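Probable starch synthase 4, chloroplastic/amyloplastic (Arabidopsis thaliana, PDB 6GNE) belongs to the starch synthases, glycosyltransferases of the GT-B fold, in which two Rossmann-like domains face each other across a cleft. Local coordinates at residues 51-56 with 106-111; 230-236 with 418-423; 271-277 with 407-411. One frame throughout, in Å; residues are numbered along the deposited sequence.

How the interactions relate
The three contacts share no element of the fold and do not touch one another. Interaction 1, partly buried, joins two loops of the N-terminal domain, with an aromatic cluster on one flank and a carboxylate on the other. Interaction 2, also partly buried, sets the first turn of helix 231-238 against residues 418-423, bringing the two family regions together through polar bonds. Interaction 3 sets the loop after strand 257-259 against the end of helix 402-408; it is the buried one, a proline over a tyrosine ring whose hydroxyl bonds to an aspartate, without the waters of the other two. Along the chain it is nested inside the loop closed by interaction 2, nearest atoms about 8 Å apart.

Interaction 1 of 3, residues 51-56 with 106-111; sequences PKYDCM and FWRGQF
Phe111 turns the CD1-CE1 edge of its ring onto a face of Tyr53, with Phe111 CE1 3.4 Å from Tyr53 CD2. The planes stand at 85° and the ring centroids lie 4.7 Å apart, a T-shaped (edge-to-face) pair in which Tyr53 supplies the face. Its opposite face is met off-centre by CB of Pro51. That same Pro51 CB also sits over the middle of the Phe106 ring, 3.6 Å from its centroid, a CH-pi contact. Phe106 reaches Tyr53 obliquely, its CD1 3.5 Å from Tyr53 CE1, which completes a three-ring aromatic cluster. Cys55 SG lies between the backbone N and the carbonyl carbon (chi1 57°), and this turn sets it over the face of Phe111, 3.8 Å from the ring centroid, as a sulfur-aromatic contact.

On the other flank the bonds are polar. Asp54 N donates to Phe106 O at 3.1 Å. The Asp54 carboxylate turns toward the bend at Gly109, whose N gives a bond of 2.9 Å to the syn lone pair of Asp54 OD2 and a weak one to OD1. A water donates to Asp54 OD1 and to Gln110 O and accepts from Arg108 N, tying the carboxylate to two further backbone groups.

The segments are loops that follow the parallel-paired strands 45-51 and 92-100 of the N-terminal domain. Helix 117-134 meets Pro51, Tyr53 and Phe106 through Phe121 and Phe124, Phe111 packs on Ala23 and Val25, and Tyr53 OH bonds to Ala17 O. The chemistry is thus split: rings and sulfur interlock on one flank, while on the other the Gly109 N-H and a water hold the carboxylate's rotation and would be expected to favour its ionised form.

Interaction 2 of 3, residues 230-236 with 418-423; sequences SPTYAQE and TGGLND
Thr232 and Asp423 are joined by two hydrogen bonds that grip both carboxylate oxygens. Thr232 N donates to the syn lone pair of Asp423 OD2, 2.9 Å away and nearly straight at 164°. Thr232 OG1 donates to Asp423 OD1 at 2.6 Å, coming from above the carboxylate plane. OG1 stands beside its own backbone N (chi1 -63°), so N-H and hydroxyl reach the carboxylate as a pair. The hydroxyl also accepts a long, weak bond from Asn422 ND2. A second carboxylate works in the reverse sense: Glu236, extended beyond CG, receives Gly419 N on the syn side of OE2 at 3.0 Å. Each segment therefore offers an acid to a backbone N-H of the other; for Asp423, which meets the first turn of helix 231-238, the helix end may favour the negative charge.

Thr418 to Leu421 belong to the C-terminal Lys-X-Gly-Gly-Leu-type motif of starch and glycogen synthases, and the contact spans the two family regions of the GT-B fold. Gly420 lies near the bound AC1 unit of the glycan.

One link runs through solvent: a water donates to Glu236 OE1 and is hydrogen-bonded to Thr418 OG1.

Van der Waals contact is made mostly against the glycines. The axes of the helical segments 231-236 and 419-423 approach to 7.5 Å, their directions 139° apart. Gly419 CA comes 4.0 Å from Tyr233 N, and Ser230 CB packs on Gly420 CA. Gly419 O faces Thr232 CB, and Pro231 CD rests near Asp423 OD2.

Capping within segment 230-236 falls to Ser230, the N-cap residue: its OG accepts from Tyr233 N at 3.1 Å and is also hydrogen-bonded to Pro398 O, close to where Gly420 pairs by backbone with Glu397.

Interaction 3 of 3, residues 271-277 with 407-411; sequences PATDPFL and MRYGS
Tyr409 reaches across to Asp274 with its hydroxyl, OH donating to Asp274 OD2 at 2.6 Å. The hydroxyl arrives on the anti side of the oxygen, 33° out of the carboxylate plane, and the ring and carboxylate planes are close to perpendicular. Asp274 CG extends opposite the backbone N (chi1 -171°), which carries the carboxylate to the Tyr409 hydroxyl. OD2 is also bonded to His381 ND1, while OD1 accepts from Phe276 N at 3.0 Å, an Asx turn inside the type I turn from Asp274 to Leu277.

The Tyr409 ring swings beside its own backbone N (chi1 -76°) and presents a face to Pro271. Pro271 CD stands over the ring centre, 4.2 Å from the centroid, a CH-pi contact, and Pro271 CB meets Tyr409 CD2 at 4.1 Å. Leu277 CD1 comes to the ring edge at Tyr409 CE2.

One guanidinium face of Arg408 lies loosely against Pro271 CD, offset toward the rim. Backbone carbonyls of the same loop region hold the orientation of the guanidinium, Trp269 O bonding to NE and Thr266 O to NH2.

Helix 402-408 stops here in a Schellman motif with Gly410 as C-prime, its positive phi suited to the turn into strand 412-416. Helix 377-386 covers Tyr409 with His381 and Tyr384 and Leu277 with Ala385, while Met477 of helix 466-477 packs on Pro271.

Interaction 1 of 3, residues 51-56 with 106-111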
# COMPACT_ATOMS: atom_id res chain seq x y z
N PRO A 51 -5.45 13.34 -7.94
CA PRO A 51 -6.57 13.63 -8.80
C PRO A 51 -7.84 13.82 -7.99
O PRO A 51 -7.96 13.32 -6.89
CB PRO A 51 -6.69 12.38 -9.68
CG PRO A 51 -5.40 11.65 -9.53
CD PRO A 51 -4.99 11.95 -8.11
N LYS A 52 -8.80 14.53 -8.57
CA LYS A 52 -10.14 14.57 -8.05
C LYS A 52 -10.92 13.47 -8.75
O LYS A 52 -11.52 13.69 -9.81
CB LYS A 52 -10.80 15.93 -8.29
CG LYS A 52 -12.24 16.01 -7.79
CD LYS A 52 -12.42 16.91 -6.57
CE LYS A 52 -13.88 17.19 -6.26
NZ LYS A 52 -14.75 17.35 -7.48
N TYR A 53 -10.91 12.29 -8.15
CA TYR A 53 -11.75 11.19 -8.63
C TYR A 53 -13.20 11.47 -8.26
O TYR A 53 -13.50 12.04 -7.20
CB TYR A 53 -11.35 9.88 -8.00
CG TYR A 53 -9.92 9.42 -8.26
CD1 TYR A 53 -9.54 8.85 -9.47
CD2 TYR A 53 -8.96 9.52 -7.26
CE1 TYR A 53 -8.25 8.41 -9.68
CE2 TYR A 53 -7.66 9.09 -7.46
CZ TYR A 53 -7.30 8.54 -8.67
OH TYR A 53 -6.01 8.10 -8.84
N ASP A 54 -14.10 11.09 -9.15
CA ASP A 54 -15.53 11.07 -8.84
C ASP A 54 -15.87 10.07 -7.71
O ASP A 54 -16.83 10.28 -6.94
CB ASP A 54 -16.35 10.75 -10.10
CG ASP A 54 -15.93 9.43 -10.78
OD1 ASP A 54 -14.89 8.78 -10.44
OD2 ASP A 54 -16.66 9.04 -11.69
N CYS A 55 -15.08 9.00 -7.62
CA CYS A 55 -15.34 7.94 -6.66
C CYS A 55 -14.59 8.15 -5.35
O CYS A 55 -14.41 7.20 -4.59
CB CYS A 55 -15.02 6.57 -7.30
SG CYS A 55 -13.34 6.35 -7.94
N MET A 56 -14.14 9.37 -5.08
CA MET A 56 -13.42 9.65 -3.83
C MET A 56 -14.35 9.61 -2.63
O MET A 56 -15.56 9.74 -2.76
CB MET A 56 -12.66 10.98 -3.91
CG MET A 56 -13.53 12.27 -3.83
SD MET A 56 -12.59 13.79 -4.10
CE MET A 56 -12.60 14.64 -2.52
N PHE A 106 -10.81 11.50 -14.83
CA PHE A 106 -11.12 11.09 -13.45
C PHE A 106 -12.60 11.14 -13.11
O PHE A 106 -12.99 11.43 -11.99
CB PHE A 106 -10.24 11.88 -12.50
CG PHE A 106 -8.80 11.69 -12.78
CD1 PHE A 106 -8.21 10.46 -12.56
CD2 PHE A 106 -8.04 12.70 -13.36
CE1 PHE A 106 -6.89 10.25 -12.88
CE2 PHE A 106 -6.71 12.50 -13.67
CZ PHE A 106 -6.13 11.26 -13.44
N TRP A 107 -13.41 10.77 -14.10
CA TRP A 107 -14.85 10.75 -14.01
C TRP A 107 -15.37 9.40 -14.52
O TRP A 107 -16.39 9.35 -15.18
CB TRP A 107 -15.36 11.89 -14.89
CG TRP A 107 -16.16 12.96 -14.24
CD1 TRP A 107 -17.18 12.82 -13.33
CD2 TRP A 107 -16.07 14.36 -14.53
NE1 TRP A 107 -17.70 14.06 -13.00
CE2 TRP A 107 -17.05 15.02 -13.74
CE3 TRP A 107 -15.26 15.13 -15.41
CZ2 TRP A 107 -17.23 16.43 -13.79
CZ3 TRP A 107 -15.43 16.52 -15.44
CH2 TRP A 107 -16.41 17.16 -14.64
N ARG A 108 -14.68 8.32 -14.19
CA ARG A 108 -14.93 6.98 -14.74
C ARG A 108 -15.52 5.99 -13.73
O ARG A 108 -15.69 4.81 -14.04
CB ARG A 108 -13.61 6.38 -15.24
CG ARG A 108 -12.79 7.26 -16.18
CD ARG A 108 -13.48 7.49 -17.51
NE ARG A 108 -12.58 8.23 -18.41
CZ ARG A 108 -11.56 7.70 -19.11
NH1 ARG A 108 -11.27 6.40 -19.05
NH2 ARG A 108 -10.82 8.49 -19.88
N GLY A 109 -15.78 6.43 -12.51
CA GLY A 109 -16.33 5.56 -11.48
C GLY A 109 -15.32 4.67 -10.80
O GLY A 109 -15.69 3.87 -9.94
N GLN A 110 -14.04 4.82 -11.15
CA GLN A 110 -12.99 3.87 -10.75
C GLN A 110 -11.69 4.61 -10.52
O GLN A 110 -11.42 5.61 -11.20
CB GLN A 110 -12.70 2.86 -11.89
CG GLN A 110 -13.74 1.80 -12.15
CD GLN A 110 -13.30 0.47 -11.66
OE1 GLN A 110 -13.80 -0.03 -10.64
NE2 GLN A 110 -12.33 -0.13 -12.36
N PHE A 111 -10.86 4.10 -9.62
CA PHE A 111 -9.50 4.60 -9.48
C PHE A 111 -8.59 4.12 -10.61
O PHE A 111 -7.99 4.93 -11.34
CB PHE A 111 -8.93 4.20 -8.13
CG PHE A 111 -9.64 4.82 -6.97
CD1 PHE A 111 -9.59 6.20 -6.78
CD2 PHE A 111 -10.36 4.05 -6.08
CE1 PHE A 111 -10.25 6.79 -5.71
CE2 PHE A 111 -11.02 4.62 -5.00
CZ PHE A 111 -10.98 6.00 -4.82
O HOH W 1 -12.34 8.14 -12.23

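Interaction 2 of 3, residues 230-236 with 418-423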
# COMPACT_ATOMS: atom_id res chain seq x y z
N SER A 230 10.50 -2.49 1.40
CA SER A 230 11.15 -3.29 2.46
C SER A 230 12.57 -3.67 2.07
O SER A 230 12.84 -3.86 0.91
CB SER A 230 10.35 -4.57 2.77
OG SER A 230 10.42 -5.49 1.69
N PRO A 231 13.47 -3.80 3.05
CA PRO A 231 14.85 -4.25 2.71
C PRO A 231 14.91 -5.60 1.92
O PRO A 231 15.66 -5.71 0.94
CB PRO A 231 15.52 -4.41 4.09
CG PRO A 231 14.72 -3.58 5.04
CD PRO A 231 13.33 -3.45 4.48
N THR A 232 14.13 -6.59 2.34
CA THR A 232 14.13 -7.90 1.66
C THR A 232 13.62 -7.80 0.22
O THR A 232 14.24 -8.35 -0.71
CB THR A 232 13.35 -8.96 2.46
OG1 THR A 232 13.99 -9.19 3.73
CG2 THR A 232 13.26 -10.30 1.70
N TYR A 233 12.51 -7.10 0.02
CA TYR A 233 12.02 -6.88 -1.35
C TYR A 233 13.07 -6.17 -2.24
O TYR A 233 13.25 -6.55 -3.38
CB TYR A 233 10.73 -6.08 -1.35
CG TYR A 233 10.08 -5.96 -2.70
CD1 TYR A 233 9.70 -7.09 -3.42
CD2 TYR A 233 9.80 -4.72 -3.24
CE1 TYR A 233 9.06 -6.98 -4.64
CE2 TYR A 233 9.14 -4.59 -4.46
CZ TYR A 233 8.78 -5.72 -5.16
OH TYR A 233 8.15 -5.58 -6.37
N ALA A 234 13.77 -5.18 -1.69
CA ALA A 234 14.87 -4.51 -2.40
C ALA A 234 15.93 -5.50 -2.86
O ALA A 234 16.45 -5.37 -3.99
CB ALA A 234 15.50 -3.41 -1.57
N GLN A 235 16.23 -6.49 -2.03
CA GLN A 235 17.19 -7.53 -2.45
C GLN A 235 16.60 -8.42 -3.55
O GLN A 235 17.27 -8.74 -4.50
CB GLN A 235 17.66 -8.36 -1.26
CG GLN A 235 18.51 -7.56 -0.27
CD GLN A 235 19.88 -7.11 -0.84
OE1 GLN A 235 20.16 -5.91 -0.99
NE2 GLN A 235 20.71 -8.09 -1.19
N GLU A 236 15.33 -8.80 -3.40
CA GLU A 236 14.65 -9.67 -4.38
C GLU A 236 14.62 -9.07 -5.77
O GLU A 236 14.89 -9.77 -6.74
CB GLU A 236 13.23 -10.00 -3.93
CG GLU A 236 13.16 -10.94 -2.73
CD GLU A 236 11.78 -11.02 -2.10
OE1 GLU A 236 10.87 -10.19 -2.40
OE2 GLU A 236 11.60 -11.92 -1.26
N THR A 418 8.63 -14.00 2.64
CA THR A 418 8.88 -13.41 1.37
C THR A 418 8.71 -11.91 1.49
O THR A 418 7.84 -11.43 2.21
CB THR A 418 7.97 -14.00 0.28
OG1 THR A 418 8.42 -13.54 -0.99
CG2 THR A 418 6.52 -13.60 0.46
N GLY A 419 9.60 -11.18 0.82
CA GLY A 419 9.56 -9.70 0.81
C GLY A 419 9.41 -9.09 2.18
O GLY A 419 10.09 -9.47 3.10
N GLY A 420 8.49 -8.17 2.33
CA GLY A 420 8.31 -7.47 3.59
C GLY A 420 7.90 -8.32 4.76
O GLY A 420 8.16 -7.96 5.92
N LEU A 421 7.26 -9.45 4.47
CA LEU A 421 6.77 -10.35 5.51
C LEU A 421 7.97 -10.94 6.21
O LEU A 421 7.97 -11.14 7.41
CB LEU A 421 5.86 -11.44 4.91
CG LEU A 421 4.62 -10.92 4.18
CD1 LEU A 421 3.86 -12.02 3.49
CD2 LEU A 421 3.69 -10.18 5.13
N ASN A 422 9.02 -11.17 5.46
CA ASN A 422 10.29 -11.65 6.00
C ASN A 422 10.99 -10.66 6.95
O ASN A 422 11.80 -11.05 7.77
CB ASN A 422 11.19 -11.97 4.81
CG ASN A 422 12.33 -12.83 5.17
OD1 ASN A 422 12.17 -13.94 5.70
ND2 ASN A 422 13.53 -12.32 4.88
N ASP A 423 10.68 -9.38 6.82
CA ASP A 423 11.19 -8.29 7.64
C ASP A 423 10.28 -7.89 8.79
O ASP A 423 10.73 -7.12 9.64
CB ASP A 423 11.40 -7.03 6.78
CG ASP A 423 12.46 -7.22 5.70
OD1 ASP A 423 13.47 -7.86 5.96
OD2 ASP A 423 12.31 -6.71 4.60
O HOH W 2 8.47 -10.94 -2.14

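Interaction 3 of 3, residues 271-277 with 407-411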
# COMPACT_ATOMS: atom_id res chain seq x y z
N PRO A 271 -6.32 0.22 18.50
CA PRO A 271 -7.50 -0.38 19.15
C PRO A 271 -8.09 0.43 20.33
O PRO A 271 -9.28 0.31 20.63
CB PRO A 271 -6.97 -1.74 19.62
CG PRO A 271 -5.51 -1.52 19.83
CD PRO A 271 -5.14 -0.64 18.67
N ALA A 272 -7.26 1.22 21.00
CA ALA A 272 -7.68 2.03 22.15
C ALA A 272 -8.62 3.16 21.80
O ALA A 272 -9.38 3.60 22.66
CB ALA A 272 -6.46 2.58 22.89
N THR A 273 -8.54 3.66 20.57
CA THR A 273 -9.34 4.82 20.15
C THR A 273 -10.03 4.61 18.83
O THR A 273 -10.44 5.56 18.22
CB THR A 273 -8.44 6.09 19.98
OG1 THR A 273 -7.47 5.85 18.97
CG2 THR A 273 -7.73 6.44 21.25
N ASP A 274 -10.16 3.37 18.37
CA ASP A 274 -10.70 3.11 17.02
C ASP A 274 -12.23 3.37 17.06
O ASP A 274 -12.96 2.70 17.81
CB ASP A 274 -10.37 1.68 16.59
CG ASP A 274 -10.70 1.41 15.15
OD1 ASP A 274 -11.60 2.05 14.58
OD2 ASP A 274 -10.05 0.50 14.59
N PRO A 275 -12.71 4.37 16.30
CA PRO A 275 -14.16 4.68 16.35
C PRO A 275 -15.02 3.62 15.65
O PRO A 275 -16.18 3.48 16.01
CB PRO A 275 -14.27 6.03 15.63
CG PRO A 275 -13.07 6.09 14.72
CD PRO A 275 -11.97 5.26 15.36
N PHE A 276 -14.45 2.86 14.71
CA PHE A 276 -15.17 1.77 14.04
C PHE A 276 -15.47 0.51 14.91
O PHE A 276 -16.24 -0.34 14.50
CB PHE A 276 -14.41 1.30 12.81
CG PHE A 276 -14.23 2.35 11.77
CD1 PHE A 276 -15.30 2.77 10.98
CD2 PHE A 276 -12.98 2.91 11.53
CE1 PHE A 276 -15.12 3.75 10.00
CE2 PHE A 276 -12.78 3.88 10.54
CZ PHE A 276 -13.84 4.30 9.77
N LEU A 277 -14.86 0.41 16.09
CA LEU A 277 -15.03 -0.77 16.94
C LEU A 277 -16.21 -0.66 17.84
O LEU A 277 -16.60 0.43 18.21
CB LEU A 277 -13.77 -1.02 17.80
CG LEU A 277 -12.45 -1.37 17.14
CD1 LEU A 277 -11.40 -1.82 18.16
CD2 LEU A 277 -12.62 -2.43 16.07
N MET A 407 -1.17 -7.34 14.01
CA MET A 407 -0.42 -7.38 15.26
C MET A 407 -0.72 -6.18 16.19
O MET A 407 -0.77 -6.31 17.41
CB MET A 407 1.07 -7.44 14.97
CG MET A 407 1.50 -8.80 14.46
SD MET A 407 3.26 -9.01 14.34
CE MET A 407 3.62 -8.08 12.86
N ARG A 408 -0.96 -5.03 15.59
CA ARG A 408 -1.37 -3.85 16.33
C ARG A 408 -2.68 -4.10 17.08
O ARG A 408 -2.85 -3.60 18.18
CB ARG A 408 -1.47 -2.66 15.37
CG ARG A 408 -2.01 -1.35 15.92
CD ARG A 408 -1.07 -0.75 16.93
NE ARG A 408 -1.41 0.66 17.17
CZ ARG A 408 -1.19 1.34 18.30
NH1 ARG A 408 -0.61 0.77 19.34
NH2 ARG A 408 -1.53 2.63 18.37
N TYR A 409 -3.58 -4.88 16.47
CA TYR A 409 -4.88 -5.25 17.06
C TYR A 409 -4.84 -6.62 17.76
O TYR A 409 -5.88 -7.20 18.07
CB TYR A 409 -5.98 -5.21 15.96
CG TYR A 409 -6.40 -3.81 15.59
CD1 TYR A 409 -5.54 -2.95 14.94
CD2 TYR A 409 -7.67 -3.32 15.92
CE1 TYR A 409 -5.93 -1.64 14.62
CE2 TYR A 409 -8.06 -2.01 15.61
CZ TYR A 409 -7.19 -1.19 14.97
OH TYR A 409 -7.53 0.09 14.64
N GLY A 410 -3.64 -7.12 18.02
CA GLY A 410 -3.45 -8.35 18.77
C GLY A 410 -3.69 -9.66 18.03
O GLY A 410 -3.66 -10.72 18.69
N SER A 411 -3.94 -9.61 16.72
CA SER A 411 -4.17 -10.82 15.93
C SER A 411 -2.82 -11.32 15.43
O SER A 411 -2.06 -10.55 14.83
CB SER A 411 -5.14 -10.53 14.77
OG SER A 411 -5.50 -11.69 14.03